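Local coordinates for manganese-binding protein (Chlamydia trachomatis, PDB 6NSI) that binds iron(II), manganese(II) and nickel(II), preferring iron(II), and delivers them to the membrane permease of an ABC transporter for import, at residues V4-M7 against I11-C14; K24-I29 against E45-M50; D91-E96 against F174-L179; R108-A113 against D264-T269. All coordinates share one frame; numbering follows the deposited sequence.

Contact 1: residues V4-M7 against I11-C14; sequences VLSM and ICDC
Ser6 of strand 3-6 meets Ile11 and Cys12 on the first turns of helix 9-19. The two elements open a beta-alpha-beta unit that closes with strand 24-27, in the four-stranded parallel sheet of this solute-binding protein. Only three short side chains touch, all buried. Their CA atoms come close: those of Ser6 and Cys12 are 5.1 Å apart. The Ser6 side chain leaves its backbone toward the helix. Its OG turns back beside the backbone N (chi1 -63°), which carries the oxygen over the helix backbone, 3.5 Å from Cys12 CA. The same oxygen lies 3.6 Å from Ile11 CG2. Ser6 CB takes part as well, at 3.6 Å from Cys12 CB. The serine thus sits against the helix with both of its side-chain atoms.

Ile11 divides its branches. CG2 is anti to the backbone N and turns toward Ser6, while the CG1 branch packs on Trp110 of helix 107-124. Cys12 meets the serine mainly with its CB. Its side chain also touches those of Asn25 and Val27 on the neighbouring strand. The contact is one of van der Waals fit between small groups, which meet where the helix start lies close to the strand. The iron ion is about 13 Å from the Ile11 side chain. The thiol is a looser neighbour of the serine: Cys12 SG is 4.1 Å from Ser6 OG.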
# COMPACT_ATOMS: atom_id res chain seq x y z
N VAL A 4 6.41 -10.10 18.77
CA VAL A 4 5.22 -9.92 17.95
C VAL A 4 5.67 -9.87 16.49
O VAL A 4 6.66 -9.21 16.16
CB VAL A 4 4.44 -8.65 18.34
CG1 VAL A 4 3.40 -8.31 17.27
CG2 VAL A 4 3.79 -8.85 19.69
N LEU A 5 4.95 -10.59 15.62
CA LEU A 5 5.33 -10.74 14.22
C LEU A 5 4.40 -9.93 13.32
O LEU A 5 3.17 -10.01 13.46
CB LEU A 5 5.30 -12.22 13.80
CG LEU A 5 5.70 -12.49 12.34
CD1 LEU A 5 7.11 -12.01 12.07
CD2 LEU A 5 5.57 -13.94 11.93
N SER A 6 4.99 -9.16 12.42
CA SER A 6 4.25 -8.49 11.36
C SER A 6 4.68 -9.06 10.01
O SER A 6 5.86 -9.32 9.78
CB SER A 6 4.49 -6.98 11.38
OG SER A 6 4.02 -6.39 12.58
N MET A 7 3.71 -9.23 9.10
CA MET A 7 4.03 -9.83 7.81
C MET A 7 4.98 -8.96 6.99
O MET A 7 5.88 -9.47 6.32
CB MET A 7 2.74 -10.12 7.03
CG MET A 7 2.06 -11.42 7.44
SD MET A 7 3.14 -12.86 7.24
CE MET A 7 3.58 -12.71 5.51
N ILE A 11 2.91 -2.84 7.90
CA ILE A 11 2.33 -3.19 9.19
C ILE A 11 3.34 -2.98 10.31
O ILE A 11 3.03 -2.35 11.32
CB ILE A 11 1.82 -4.64 9.16
CG1 ILE A 11 0.66 -4.75 8.17
CG2 ILE A 11 1.38 -5.08 10.54
CD1 ILE A 11 0.39 -6.16 7.76
N CYS A 12 4.56 -3.48 10.14
CA CYS A 12 5.50 -3.55 11.27
C CYS A 12 5.82 -2.17 11.84
O CYS A 12 5.95 -2.01 13.06
CB CYS A 12 6.80 -4.24 10.86
SG CYS A 12 7.80 -4.72 12.32
N ASP A 13 5.97 -1.17 10.98
CA ASP A 13 6.37 0.14 11.48
C ASP A 13 5.27 0.81 12.28
O ASP A 13 5.57 1.68 13.11
CB ASP A 13 6.81 1.03 10.33
CG ASP A 13 8.07 0.52 9.65
OD1 ASP A 13 8.66 -0.47 10.14
OD2 ASP A 13 8.46 1.09 8.61
N CYS A 14 4.02 0.43 12.05
CA CYS A 14 2.93 0.95 12.86
C CYS A 14 2.81 0.19 14.18
O CYS A 14 2.63 0.80 15.23
CB CYS A 14 1.62 0.90 12.08
SG CYS A 14 1.64 1.82 10.47

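Contact 2: residues K24-I29 against E45-M50; sequences KNIVLI and EDRMAM
Arg47 carries the only flat group among the residues that touch here, and neither a face nor an edge of its guanidinium meets segment 24-29. The guanidinium turns away from Leu28, and its NH1 forms a salt bridge with Asp44. What faces the strand is the aliphatic part of the arginine. Ile26 CD1 rests 3.8 Å from Arg47 CB, and Leu28 CD1 is 4.2 Å from Arg47 CD. The arginine chain is extended from CG to NE, and its methylenes pass across both apolar side chains at a slant while the charge sits beyond them.

Ile26 holds CG1 between its backbone N and carbonyl carbon (chi1 43°). This aims CD1 at the helix, where it also lies 3.8 Å from Arg47 O. That carbonyl accepts a hydrogen bond from Ser51 OG. Farther inward the contact is purely apolar. Leu28 CD2 meets the end of the extended Met48 chain, 3.8 Å from Met48 CE, and the two side chains cross at about a right angle.

The Met48 side chain is about 5 Å from a bound calcium ion. Strand 24-27 is an edge strand of the parallel sheet, paired with strand 3-6. Helix 44-50 lies over it. Leu5 of strand 3-6 touches Ile26, Leu28 and Met48, and helix 65-71 adds Leu67 against Leu28 and His70 and Leu71 against Met48.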
# COMPACT_ATOMS: atom_id res chain seq x y z
N LYS A 24 9.50 -7.00 21.32
CA LYS A 24 10.37 -7.11 20.16
C LYS A 24 9.53 -7.41 18.92
O LYS A 24 8.85 -8.44 18.86
CB LYS A 24 11.44 -8.18 20.37
CG LYS A 24 12.24 -7.91 21.64
CD LYS A 24 12.98 -9.11 22.16
CE LYS A 24 13.95 -8.68 23.25
NZ LYS A 24 13.32 -8.70 24.61
N ASN A 25 9.58 -6.51 17.95
CA ASN A 25 8.81 -6.65 16.73
C ASN A 25 9.70 -7.25 15.66
O ASN A 25 10.83 -6.78 15.45
CB ASN A 25 8.27 -5.29 16.27
CG ASN A 25 7.09 -4.84 17.09
OD1 ASN A 25 6.01 -5.40 16.97
ND2 ASN A 25 7.30 -3.83 17.95
N ILE A 26 9.22 -8.30 15.01
CA ILE A 26 9.92 -8.88 13.88
C ILE A 26 9.03 -8.73 12.65
O ILE A 26 7.81 -8.62 12.73
CB ILE A 26 10.31 -10.36 14.11
CG1 ILE A 26 9.17 -11.14 14.76
CG2 ILE A 26 11.56 -10.45 14.96
CD1 ILE A 26 9.42 -12.67 14.82
N VAL A 27 9.67 -8.72 11.49
CA VAL A 27 8.96 -8.61 10.23
C VAL A 27 9.41 -9.77 9.35
O VAL A 27 10.60 -10.07 9.27
CB VAL A 27 9.19 -7.25 9.54
CG1 VAL A 27 10.66 -7.05 9.13
CG2 VAL A 27 8.28 -7.13 8.35
N LEU A 28 8.44 -10.45 8.74
CA LEU A 28 8.73 -11.56 7.81
C LEU A 28 9.27 -11.09 6.46
O LEU A 28 10.29 -11.57 6.03
CB LEU A 28 7.45 -12.34 7.58
CG LEU A 28 7.57 -13.83 7.82
CD1 LEU A 28 7.92 -14.10 9.26
CD2 LEU A 28 6.29 -14.53 7.43
N ILE A 29 8.62 -10.11 5.86
CA ILE A 29 8.95 -9.66 4.48
C ILE A 29 9.48 -8.23 4.54
O ILE A 29 8.82 -7.38 5.10
CB ILE A 29 7.69 -9.75 3.60
CG1 ILE A 29 7.04 -11.13 3.64
CG2 ILE A 29 7.96 -9.28 2.18
CD1 ILE A 29 5.73 -11.20 2.94
N GLU A 45 8.97 -20.23 9.96
CA GLU A 45 8.08 -21.02 10.81
C GLU A 45 8.39 -20.80 12.29
O GLU A 45 7.47 -20.72 13.12
CB GLU A 45 8.21 -22.50 10.45
CG GLU A 45 7.18 -23.42 11.10
CD GLU A 45 7.24 -24.84 10.55
OE1 GLU A 45 8.31 -25.49 10.67
OE2 GLU A 45 6.22 -25.30 9.99
N ASP A 46 9.68 -20.71 12.62
CA ASP A 46 10.09 -20.46 14.00
C ASP A 46 9.78 -19.03 14.43
O ASP A 46 9.49 -18.79 15.61
CB ASP A 46 11.59 -20.73 14.17
CG ASP A 46 11.97 -22.14 13.77
OD1 ASP A 46 11.21 -23.09 14.08
OD2 ASP A 46 13.04 -22.30 13.16
N ARG A 47 9.84 -18.07 13.50
CA ARG A 47 9.45 -16.70 13.83
C ARG A 47 7.98 -16.65 14.21
O ARG A 47 7.60 -15.96 15.17
CB ARG A 47 9.74 -15.78 12.64
CG ARG A 47 11.22 -15.57 12.43
CD ARG A 47 11.56 -14.96 11.07
NE ARG A 47 13.00 -14.69 11.00
CZ ARG A 47 13.84 -15.31 10.17
NH1 ARG A 47 13.41 -16.23 9.31
NH2 ARG A 47 15.13 -14.98 10.20
N MET A 48 7.14 -17.41 13.50
CA MET A 48 5.74 -17.50 13.89
C MET A 48 5.60 -18.21 15.23
O MET A 48 4.80 -17.79 16.08
CB MET A 48 4.95 -18.23 12.81
CG MET A 48 4.85 -17.45 11.48
SD MET A 48 4.00 -18.43 10.23
CE MET A 48 4.15 -17.32 8.79
N ALA A 49 6.37 -19.28 15.43
CA ALA A 49 6.22 -20.10 16.63
C ALA A 49 6.58 -19.32 17.89
O ALA A 49 5.88 -19.43 18.91
CB ALA A 49 7.09 -21.35 16.49
N MET A 50 7.65 -18.53 17.86
CA MET A 50 8.03 -17.75 19.03
C MET A 50 7.19 -16.48 19.24
O MET A 50 7.33 -15.84 20.29
CB MET A 50 9.51 -17.36 18.95
CG MET A 50 9.78 -16.09 18.16
SD MET A 50 11.54 -15.80 17.85
CE MET A 50 11.94 -17.21 16.82

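Contact 3: residues D91-E96 against F174-L179; sequences DLLSEE and FTRRYL
Arg176, on helix 172-178, reaches out to Asp91 and Leu93. These two residues belong to the segment that carries strand 94-95 of a small antiparallel hairpin, whose other strand is 98-99. The contact therefore ties this segment to a helix far along the chain.

Hydrogen bonding comes first. Arg176 NH1 donates to Asp91 O at 3.0 Å, with a moderately bent N-H...O angle of 152°. Arg176 NH2 adds a weak bond to the same oxygen at 3.4 Å. The carbonyl thus sits at the guanidinium edge, near its plane, while the donor NH1 is tilted 34° from the carbonyl plane. The arginine chain is extended at first and then bends at chi3 (60°), which turns the guanidinium toward this backbone.

Charge is secondary. The Asp91 carboxylate does not close on the guanidinium: Asp91 OD2 stays 4.8 Å from Arg176 NH1, which leaves at most a longer-range attraction.

Van der Waals packing of a leucine on the guanidinium completes the contact. Leu93 comes from the opposite direction, and its CD1 lies 4.0 Å above the plane of the Arg176 guanidinium, offset toward the rim. Trp190, from a loop, touches both Leu93 and Arg176. Tyr173 of the same helix holds Leu93 N through its OH. The Leu93 side chain is about 8 Å from that of the iron ligand His102. At the aspartate, the nearest side-chain approach is Asp91 CB, 3.7 Å from Arg176 NH1.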
# COMPACT_ATOMS: atom_id res chain seq x y z
N ASP A 91 -14.55 0.58 1.63
CA ASP A 91 -15.14 -0.17 0.53
C ASP A 91 -14.02 -0.90 -0.20
O ASP A 91 -13.13 -0.25 -0.76
CB ASP A 91 -15.91 0.75 -0.41
CG ASP A 91 -17.12 1.40 0.26
OD1 ASP A 91 -17.71 0.79 1.19
OD2 ASP A 91 -17.49 2.53 -0.15
N LEU A 92 -14.06 -2.23 -0.17
CA LEU A 92 -13.07 -3.05 -0.85
C LEU A 92 -13.06 -2.78 -2.35
O LEU A 92 -14.12 -2.73 -2.99
CB LEU A 92 -13.37 -4.53 -0.60
CG LEU A 92 -12.37 -5.58 -1.07
CD1 LEU A 92 -11.03 -5.32 -0.44
CD2 LEU A 92 -12.87 -6.98 -0.70
N LEU A 93 -11.87 -2.63 -2.92
CA LEU A 93 -11.73 -2.62 -4.37
C LEU A 93 -11.32 -4.00 -4.84
O LEU A 93 -10.77 -4.80 -4.08
CB LEU A 93 -10.72 -1.57 -4.82
CG LEU A 93 -11.10 -0.15 -4.42
CD1 LEU A 93 -9.99 0.85 -4.73
CD2 LEU A 93 -12.41 0.25 -5.08
N SER A 94 -11.58 -4.28 -6.11
CA SER A 94 -11.22 -5.57 -6.70
C SER A 94 -10.78 -5.37 -8.15
O SER A 94 -10.83 -4.26 -8.69
CB SER A 94 -12.39 -6.56 -6.62
OG SER A 94 -13.63 -5.90 -6.78
N GLU A 95 -10.33 -6.45 -8.77
CA GLU A 95 -9.91 -6.44 -10.16
C GLU A 95 -10.13 -7.84 -10.69
O GLU A 95 -9.56 -8.79 -10.15
CB GLU A 95 -8.44 -6.01 -10.32
CG GLU A 95 -8.00 -5.64 -11.74
CD GLU A 95 -6.46 -5.66 -11.91
OE1 GLU A 95 -5.83 -6.71 -11.60
OE2 GLU A 95 -5.88 -4.63 -12.34
N GLU A 96 -10.98 -7.97 -11.71
CA GLU A 96 -11.31 -9.25 -12.33
C GLU A 96 -11.52 -10.36 -11.30
O GLU A 96 -11.06 -11.49 -11.49
CB GLU A 96 -10.21 -9.66 -13.32
CG GLU A 96 -10.09 -8.74 -14.55
CD GLU A 96 -11.31 -8.81 -15.46
OE1 GLU A 96 -12.06 -9.81 -15.38
OE2 GLU A 96 -11.51 -7.85 -16.24
N PHE A 174 -5.29 4.87 -3.26
CA PHE A 174 -4.68 6.19 -3.34
C PHE A 174 -5.42 7.08 -4.33
O PHE A 174 -5.76 8.24 -4.04
CB PHE A 174 -3.21 6.00 -3.74
CG PHE A 174 -2.40 7.26 -3.83
CD1 PHE A 174 -2.37 8.01 -5.01
CD2 PHE A 174 -1.61 7.65 -2.76
CE1 PHE A 174 -1.62 9.15 -5.10
CE2 PHE A 174 -0.84 8.80 -2.84
CZ PHE A 174 -0.83 9.55 -4.01
N THR A 175 -5.65 6.56 -5.54
CA THR A 175 -6.25 7.33 -6.62
C THR A 175 -7.69 7.71 -6.29
O THR A 175 -8.12 8.84 -6.55
CB THR A 175 -6.20 6.51 -7.91
OG1 THR A 175 -4.83 6.27 -8.29
CG2 THR A 175 -6.97 7.22 -9.02
N ARG A 176 -8.46 6.75 -5.77
CA ARG A 176 -9.85 6.99 -5.41
C ARG A 176 -9.96 8.06 -4.32
O ARG A 176 -10.84 8.93 -4.37
CB ARG A 176 -10.49 5.67 -4.97
CG ARG A 176 -12.04 5.69 -4.85
CD ARG A 176 -12.59 4.36 -4.27
NE ARG A 176 -12.06 4.08 -2.93
CZ ARG A 176 -12.42 3.05 -2.16
NH1 ARG A 176 -13.32 2.16 -2.59
NH2 ARG A 176 -11.89 2.90 -0.94
N ARG A 177 -9.07 8.01 -3.32
CA ARG A 177 -9.13 8.99 -2.23
C ARG A 177 -8.61 10.36 -2.66
O ARG A 177 -9.29 11.37 -2.45
CB ARG A 177 -8.34 8.51 -1.01
CG ARG A 177 -8.34 9.60 0.11
CD ARG A 177 -8.12 9.04 1.49
NE ARG A 177 -8.32 10.01 2.57
CZ ARG A 177 -9.49 10.22 3.19
NH1 ARG A 177 -10.58 9.54 2.83
NH2 ARG A 177 -9.58 11.10 4.19
N TYR A 178 -7.41 10.42 -3.23
CA TYR A 178 -6.66 11.67 -3.33
C TYR A 178 -6.71 12.32 -4.70
O TYR A 178 -6.39 13.51 -4.81
CB TYR A 178 -5.18 11.47 -3.00
CG TYR A 178 -4.94 10.98 -1.60
CD1 TYR A 178 -5.30 11.76 -0.50
CD2 TYR A 178 -4.35 9.74 -1.37
CE1 TYR A 178 -5.08 11.31 0.80
CE2 TYR A 178 -4.12 9.28 -0.10
CZ TYR A 178 -4.48 10.07 0.99
OH TYR A 178 -4.25 9.59 2.27
N LEU A 179 -7.01 11.57 -5.75
CA LEU A 179 -6.94 12.08 -7.11
C LEU A 179 -8.31 12.29 -7.72
O LEU A 179 -8.40 12.80 -8.85
CB LEU A 179 -6.10 11.13 -7.99
CG LEU A 179 -4.60 11.04 -7.65
CD1 LEU A 179 -3.86 10.13 -8.64
CD2 LEU A 179 -3.94 12.41 -7.58

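Contact 4: residues R108-A113 against D264-T269; sequences RVWGAA and DNYFST
Trp110 and Tyr266 both set their ring-bearing CG anti to the backbone N (chi1 -153° and 160°), which swings each ring out of its helix, 107-124 or 266-280, toward the other. The five-membered ring of Trp110 and the Tyr266 ring have centroids 4.5 Å apart and planes at 48°. The rings meet at an oblique angle. Trp110 NE1 lies over one face of the tyrosine ring, offset toward its rim. From the tyrosine side, the OH reaches in near the root of the indole, with Tyr266 OH 3.4 Å from Trp110 CG. Both polar ends have partners elsewhere. Trp110 NE1 is hydrogen-bonded to Met10 O, and Tyr266 OH to Trp104 O, which should fix how far each ring can turn. Ala113 CB, one helical turn on, lies 3.5 Å above the plane of the Trp110 indole, offset toward the rim.

Tyr266 is the first residue of its helix, and Asn265 is the N-cap. Asn265 OD1 accepts from Ser268 N at 2.8 Å. The amide also donates, with Asn265 ND2 at 2.7 Å from Ser268 OG and 3.1 Å from Asp264 OD2. Asn265 O takes both the N and the OG1 of Thr269. The cap fixes the helix start, at which Tyr266 sits.

The pair is buried near the centre of the chain, with the Trp110 side chain about 12 Å from the iron ion. Helix 9-19 packs Ile11 and Cys14 on Trp110, and helix 129-154 adds Met143.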
# COMPACT_ATOMS: atom_id res chain seq x y z
N ARG A 108 -6.19 7.31 5.45
CA ARG A 108 -7.35 7.18 6.33
C ARG A 108 -7.66 5.72 6.61
O ARG A 108 -7.95 5.34 7.75
CB ARG A 108 -8.56 7.88 5.74
CG ARG A 108 -9.81 7.77 6.61
CD ARG A 108 -11.08 7.95 5.80
NE ARG A 108 -11.44 6.73 5.07
CZ ARG A 108 -11.99 5.65 5.63
NH1 ARG A 108 -12.24 5.63 6.94
NH2 ARG A 108 -12.28 4.59 4.88
N VAL A 109 -7.61 4.88 5.57
CA VAL A 109 -7.86 3.46 5.76
C VAL A 109 -6.75 2.85 6.63
O VAL A 109 -7.04 2.11 7.58
CB VAL A 109 -7.99 2.75 4.39
CG1 VAL A 109 -8.24 1.24 4.56
CG2 VAL A 109 -9.13 3.38 3.58
N TRP A 110 -5.48 3.17 6.35
CA TRP A 110 -4.41 2.60 7.15
C TRP A 110 -4.45 3.10 8.59
O TRP A 110 -4.03 2.40 9.51
CB TRP A 110 -3.05 2.90 6.52
CG TRP A 110 -2.00 1.85 6.86
CD1 TRP A 110 -0.78 2.07 7.45
CD2 TRP A 110 -2.08 0.43 6.63
NE1 TRP A 110 -0.10 0.88 7.60
CE2 TRP A 110 -0.87 -0.14 7.10
CE3 TRP A 110 -3.05 -0.41 6.06
CZ2 TRP A 110 -0.61 -1.51 7.03
CZ3 TRP A 110 -2.78 -1.78 6.00
CH2 TRP A 110 -1.58 -2.31 6.48
N GLY A 111 -4.96 4.31 8.81
CA GLY A 111 -5.22 4.74 10.18
C GLY A 111 -6.21 3.84 10.88
O GLY A 111 -6.00 3.44 12.03
N ALA A 112 -7.31 3.51 10.19
CA ALA A 112 -8.24 2.52 10.73
C ALA A 112 -7.56 1.18 10.97
O ALA A 112 -7.79 0.53 12.00
CB ALA A 112 -9.43 2.36 9.78
N ALA A 113 -6.71 0.75 10.03
CA ALA A 113 -5.91 -0.46 10.23
C ALA A 113 -5.08 -0.35 11.51
O ALA A 113 -5.02 -1.29 12.31
CB ALA A 113 -5.00 -0.69 9.02
N ASP A 264 12.74 3.66 3.92
CA ASP A 264 13.36 3.67 5.27
C ASP A 264 12.33 3.24 6.31
O ASP A 264 12.61 2.35 7.08
CB ASP A 264 13.88 5.06 5.63
CG ASP A 264 14.32 5.12 7.08
OD1 ASP A 264 15.01 4.18 7.51
OD2 ASP A 264 13.95 6.08 7.76
N ASN A 265 11.16 3.87 6.29
CA ASN A 265 10.03 3.55 7.18
C ASN A 265 8.74 3.81 6.41
O ASN A 265 8.76 4.61 5.48
CB ASN A 265 10.06 4.32 8.50
CG ASN A 265 9.85 5.80 8.32
OD1 ASN A 265 8.72 6.25 8.28
ND2 ASN A 265 10.92 6.55 8.20
N TYR A 266 7.66 3.17 6.82
CA TYR A 266 6.40 3.30 6.09
C TYR A 266 5.97 4.76 5.96
O TYR A 266 5.45 5.17 4.91
CB TYR A 266 5.30 2.48 6.77
CG TYR A 266 3.89 2.92 6.40
CD1 TYR A 266 3.31 2.51 5.20
CD2 TYR A 266 3.14 3.75 7.24
CE1 TYR A 266 2.03 2.91 4.85
CE2 TYR A 266 1.85 4.16 6.90
CZ TYR A 266 1.30 3.74 5.70
OH TYR A 266 0.02 4.14 5.33
N PHE A 267 6.20 5.56 7.01
CA PHE A 267 5.65 6.91 7.02
C PHE A 267 6.40 7.82 6.06
O PHE A 267 5.79 8.53 5.26
CB PHE A 267 5.67 7.48 8.45
CG PHE A 267 4.85 6.66 9.41
CD1 PHE A 267 3.47 6.82 9.47
CD2 PHE A 267 5.46 5.70 10.21
CE1 PHE A 267 2.70 6.06 10.32
CE2 PHE A 267 4.69 4.93 11.07
CZ PHE A 267 3.31 5.11 11.13
N SER A 268 7.73 7.81 6.12
CA SER A 268 8.53 8.58 5.17
C SER A 268 8.29 8.11 3.74
O SER A 268 8.38 8.91 2.80
CB SER A 268 10.01 8.47 5.53
OG SER A 268 10.25 8.84 6.88
N THR A 269 7.98 6.83 3.55
CA THR A 269 7.71 6.30 2.21
C THR A 269 6.42 6.89 1.64
O THR A 269 6.38 7.31 0.48
CB THR A 269 7.63 4.77 2.26
OG1 THR A 269 8.88 4.24 2.69
CG2 THR A 269 7.32 4.24 0.86

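How the contacts relate
Contacts 1 and 4 are buried; contacts 2 and 3 are only partly so. Contacts 1 and 2 share a sheet: strands 3-6 and 24-27 are neighbours, joined by Ser6 N to Ile26 O, and each contact lays a helix against one of them. Contact 1 leads on to contact 4 through helix 9-19, whose Asp13 OD2 accepts from Tyr266 N. Contact 3 lies on the other side of the chain's centre from 1 and 2, and touches contact 4 where Arg177 packs on Arg108. The chemistry varies accordingly: small groups in contact 1, aliphatic chains in contact 2, a charged donor on a carbonyl in contact 3, and aromatic rings in contact 4.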